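Local coordinates for protein enoyl-CoA hydratase/carnithine racemase (Magnetospirillum magneticum, PDB 4NEK) that probably acts on enoyl-CoA thioesters as a crotonase-superfamily enzyme, perhaps shifting the double bond as a delta(3)-delta(2)-enoyl-CoA isomerase, at residues Leu52-Gln57 against Glu183-Met187; Ala90-Val94 against Leu201-Ala206. All blocks are in the same frame, centred on the assembly; numbering follows the deposited sequence.

Contact 1 (Leu52-Gln57 against Glu183-Met187); sequences LILGSQ and EETAM
Strand 52-54 and helix 183-187 run nearly antiparallel, at 163° with their axes 9.8 Å apart, which sets Leu52 beside Met187 and Leu54 beside Glu183. Leu52 divides its two methyls between neighbouring helix residues: CD1 meets Ala186 CB at 3.9 Å, while CD2 lies over Met187 CA and reaches CE of the same selenomethionine at 4.1 Å. The Met187 chain, bent at its second and third torsions, crosses the Leu52 side chain at about a right angle and sets CE by that methyl. This is helix-on-sheet packing in the crotonase fold: strand 50-54 lies between strands 13-18 and 94-98, and helix 179-194 covers one side of them, with Met187 also touching Val15 and Ala186 touching Ala97. Leu54 CD1 comes against the carboxylate of Glu183, 3.9 Å from OE1. The glutamate chain, extended beyond CG (chi2 -166°), carries the carboxylate past Leu54 to the loop that follows the strand. There OE2 accepts a bond from water 1 at 2.6 Å, and the same water donates to Ser56 O at 2.9 Å, tying the helix to that loop. Arg17 NH1 forms a salt bridge with OE2 and a hydrogen bond with Gly55 O, so one arginine holds both carboxylate and loop backbone. The exposed side chain of Gln57 crosses Glu183 at about a right angle, its amide plane turned 69° from the carboxylate.

Contact 2 (Ala90-Val94 against Leu201-Ala206); sequences ARKPV and LVQIKA
The guanidinium of Arg91 has Ala206 CB over one face, 4.0 Å from its plane and nearer the rim than the centre, while Val202 CG1 and Gln203 NE2 lie at its edge, both 3.6 Å from NH1. The Gln203 amide is tilted 55° from the guanidinium. Bends at the second and third torsions of Arg91 bring the guanidinium to Val202, whose side chain the arginine crosses at about a right angle. Deeper in, Lys205 CG stands anti to its own backbone N (chi1 174°), and the fully extended chain beyond it carries NZ into the loop. NZ donates to Lys92 O at 2.8 Å from above the carbonyl plane, bonds weakly to Ala90 O at 3.2 Å, and forms a salt bridge with Asp114. With a methionine in place of Lys205, these two carbonyls would probably lose their shared donor and the Asp114 carboxylate its buried countercharge. Water 2 donates to both Arg91 O and Val202 O, and Pro93 CG packs on Leu201 CD2 at 3.7 Å. The loop, which leads from helix 79-88 into strand 94-98, packs against helix 198-208; Leu193 of helix 179-194 touches Pro93 and Leu201, and Met157 of a second subunit packs against Pro93, Leu201 and Lys205.

Contacts 1 and 2 are both largely buried, their centres about 20 Å apart, and each has an exposed end, at Gln57 and at Arg91. They draw on neighbouring strands, 50-54 and 94-98, and on successive helices, 179-194 and 198-208; Ile53 CD1 packs on Val94 CG1 at 3.5 Å, so side chains of the two adjacent strands join the contacts. Contact 1 is mostly apolar where helix meets strand, with its charge gathered at the strand's C-terminal end. Contact 2 lies where a loop enters its strand, and there a buried lysine serves backbone carbonyls and pairs with Asp114. Both use a bridging water. A second subunit reaches contact 2, whereas contact 1 stays within its own chain.

Contact 1 (Leu52-Gln57 against Glu183-Met187)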
# COMPACT_ATOMS: atom_id res chain seq x y z
N LEU C 52 -27.04 13.41 1.74
CA LEU C 52 -26.32 12.45 2.54
C LEU C 52 -27.16 11.17 2.70
O LEU C 52 -28.21 11.20 3.29
CB LEU C 52 -26.02 13.03 3.90
CG LEU C 52 -25.50 12.04 4.93
CD1 LEU C 52 -24.18 11.47 4.47
CD2 LEU C 52 -25.27 12.73 6.25
N ILE C 53 -26.67 10.06 2.18
CA ILE C 53 -27.38 8.80 2.23
C ILE C 53 -26.83 7.90 3.28
O ILE C 53 -25.65 7.63 3.28
CB ILE C 53 -27.21 8.02 0.94
CG1 ILE C 53 -27.59 8.86 -0.24
CG2 ILE C 53 -28.09 6.78 0.92
CD1 ILE C 53 -27.04 8.23 -1.49
N LEU C 54 -27.73 7.40 4.11
CA LEU C 54 -27.37 6.59 5.28
C LEU C 54 -28.20 5.32 5.32
O LEU C 54 -29.26 5.23 4.72
CB LEU C 54 -27.72 7.34 6.57
CG LEU C 54 -27.05 8.71 6.69
CD1 LEU C 54 -27.48 9.43 7.96
CD2 LEU C 54 -25.55 8.56 6.67
N GLY C 55 -27.71 4.35 6.09
CA GLY C 55 -28.48 3.16 6.37
C GLY C 55 -28.88 3.07 7.82
O GLY C 55 -29.11 4.07 8.50
N SER C 56 -28.98 1.83 8.30
CA SER C 56 -29.36 1.56 9.68
C SER C 56 -28.12 1.76 10.53
O SER C 56 -27.05 2.17 10.02
CB SER C 56 -29.90 0.16 9.80
OG SER C 56 -28.84 -0.81 9.88
N GLN C 57 -28.23 1.43 11.80
CA GLN C 57 -27.08 1.50 12.68
C GLN C 57 -26.18 0.32 12.47
O GLN C 57 -25.08 0.31 13.00
CB GLN C 57 -27.51 1.61 14.16
CG GLN C 57 -28.15 2.94 14.54
CD GLN C 57 -27.48 4.16 13.88
OE1 GLN C 57 -28.04 4.77 12.96
NE2 GLN C 57 -26.28 4.50 14.32
N GLU C 183 -21.32 8.47 10.97
CA GLU C 183 -22.36 9.40 10.53
C GLU C 183 -21.95 10.85 10.75
O GLU C 183 -22.16 11.71 9.88
CB GLU C 183 -23.68 9.11 11.23
CG GLU C 183 -24.30 7.79 10.80
CD GLU C 183 -25.78 7.59 11.21
OE1 GLU C 183 -26.42 8.58 11.65
OE2 GLU C 183 -26.32 6.44 11.06
N GLU C 184 -21.29 11.11 11.87
CA GLU C 184 -20.81 12.45 12.15
C GLU C 184 -19.81 12.91 11.11
O GLU C 184 -19.80 14.04 10.66
CB GLU C 184 -20.07 12.42 13.45
CG GLU C 184 -20.08 13.76 14.13
CD GLU C 184 -19.46 13.77 15.54
OE1 GLU C 184 -19.16 12.68 16.10
OE2 GLU C 184 -19.32 14.89 16.12
N THR C 185 -18.91 12.00 10.74
CA THR C 185 -17.86 12.33 9.81
C THR C 185 -18.43 12.54 8.41
O THR C 185 -18.01 13.44 7.70
CB THR C 185 -16.85 11.18 9.75
OG1 THR C 185 -16.35 10.96 11.06
CG2 THR C 185 -15.70 11.51 8.86
N ALA C 186 -19.35 11.67 8.00
CA ALA C 186 -19.96 11.83 6.73
C ALA C 186 -20.75 13.13 6.70
O ALA C 186 -20.76 13.83 5.68
CB ALA C 186 -20.85 10.66 6.41
N MSE C 187 -21.39 13.47 7.81
CA MSE C 187 -22.16 14.70 7.88
C MSE C 187 -21.23 15.87 7.79
O MSE C 187 -21.56 16.87 7.18
CB MSE C 187 -22.97 14.71 9.17
CG MSE C 187 -23.67 16.02 9.41
SE MSE C 187 -24.97 16.52 7.97
CE MSE C 187 -26.55 15.67 8.80
O HOH W 1 -25.23 4.38 9.90

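Contact 2 (Ala90-Val94 against Leu201-Ala206)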
# COMPACT_ATOMS: atom_id res chain seq x y z
N ALA C 90 -28.00 12.98 -10.58
CA ALA C 90 -28.13 14.08 -9.63
C ALA C 90 -27.09 15.14 -9.84
O ALA C 90 -25.89 14.84 -9.88
CB ALA C 90 -28.05 13.57 -8.21
N ARG C 91 -27.53 16.38 -9.96
CA ARG C 91 -26.62 17.51 -10.19
C ARG C 91 -25.91 17.92 -8.91
O ARG C 91 -24.77 18.36 -8.92
CB ARG C 91 -27.40 18.68 -10.79
CG ARG C 91 -28.02 18.36 -12.16
CD ARG C 91 -27.09 18.61 -13.36
NE ARG C 91 -26.44 19.94 -13.41
CZ ARG C 91 -25.81 20.50 -14.46
NH1 ARG C 91 -25.25 21.69 -14.32
NH2 ARG C 91 -25.73 19.89 -15.65
N LYS C 92 -26.58 17.77 -7.79
CA LYS C 92 -25.99 18.12 -6.51
C LYS C 92 -25.15 16.96 -5.96
O LYS C 92 -25.35 15.82 -6.30
CB LYS C 92 -27.07 18.51 -5.49
CG LYS C 92 -27.91 19.69 -5.94
CD LYS C 92 -29.04 20.07 -4.95
CE LYS C 92 -29.89 21.18 -5.55
NZ LYS C 92 -31.00 21.60 -4.67
N PRO C 93 -24.22 17.28 -5.09
CA PRO C 93 -23.34 16.28 -4.54
C PRO C 93 -24.04 15.31 -3.63
O PRO C 93 -25.03 15.66 -3.00
CB PRO C 93 -22.34 17.09 -3.69
CG PRO C 93 -22.48 18.50 -4.14
CD PRO C 93 -23.88 18.65 -4.65
N VAL C 94 -23.46 14.12 -3.56
CA VAL C 94 -24.05 13.01 -2.83
C VAL C 94 -22.95 12.33 -2.01
O VAL C 94 -21.93 11.94 -2.53
CB VAL C 94 -24.62 11.99 -3.81
CG1 VAL C 94 -25.21 10.81 -3.08
CG2 VAL C 94 -25.66 12.63 -4.72
N LEU C 201 -20.00 24.58 -7.53
CA LEU C 201 -19.79 23.20 -7.17
C LEU C 201 -20.49 22.26 -8.13
O LEU C 201 -19.94 21.24 -8.55
CB LEU C 201 -20.30 22.93 -5.79
CG LEU C 201 -19.86 21.61 -5.17
CD1 LEU C 201 -18.36 21.42 -5.19
CD2 LEU C 201 -20.32 21.53 -3.73
N VAL C 202 -21.70 22.61 -8.47
CA VAL C 202 -22.48 21.85 -9.41
C VAL C 202 -21.80 21.77 -10.79
O VAL C 202 -21.85 20.73 -11.45
CB VAL C 202 -23.91 22.47 -9.49
CG1 VAL C 202 -24.63 22.14 -10.78
CG2 VAL C 202 -24.73 22.01 -8.30
N GLN C 203 -21.19 22.86 -11.22
CA GLN C 203 -20.51 22.87 -12.51
C GLN C 203 -19.29 21.99 -12.47
O GLN C 203 -18.95 21.31 -13.43
CB GLN C 203 -20.06 24.28 -12.83
CG GLN C 203 -21.18 25.26 -13.12
CD GLN C 203 -21.97 24.83 -14.34
OE1 GLN C 203 -21.41 24.54 -15.39
NE2 GLN C 203 -23.28 24.75 -14.18
N ILE C 204 -18.60 22.01 -11.34
CA ILE C 204 -17.43 21.17 -11.18
C ILE C 204 -17.83 19.72 -11.27
O ILE C 204 -17.18 18.92 -11.96
CB ILE C 204 -16.73 21.46 -9.86
CG1 ILE C 204 -16.05 22.84 -9.98
CG2 ILE C 204 -15.66 20.42 -9.56
CD1 ILE C 204 -15.37 23.31 -8.70
N LYS C 205 -18.90 19.36 -10.57
CA LYS C 205 -19.34 17.97 -10.59
C LYS C 205 -19.73 17.57 -11.99
O LYS C 205 -19.36 16.49 -12.45
CB LYS C 205 -20.49 17.74 -9.62
CG LYS C 205 -21.04 16.35 -9.71
CD LYS C 205 -21.99 16.05 -8.57
CE LYS C 205 -22.72 14.78 -8.93
NZ LYS C 205 -23.54 14.27 -7.81
N ALA C 206 -20.43 18.45 -12.71
CA ALA C 206 -20.88 18.13 -14.07
C ALA C 206 -19.69 17.95 -15.01
O ALA C 206 -19.66 17.02 -15.81
CB ALA C 206 -21.80 19.18 -14.60
O HOH W 2 -23.53 18.48 -11.14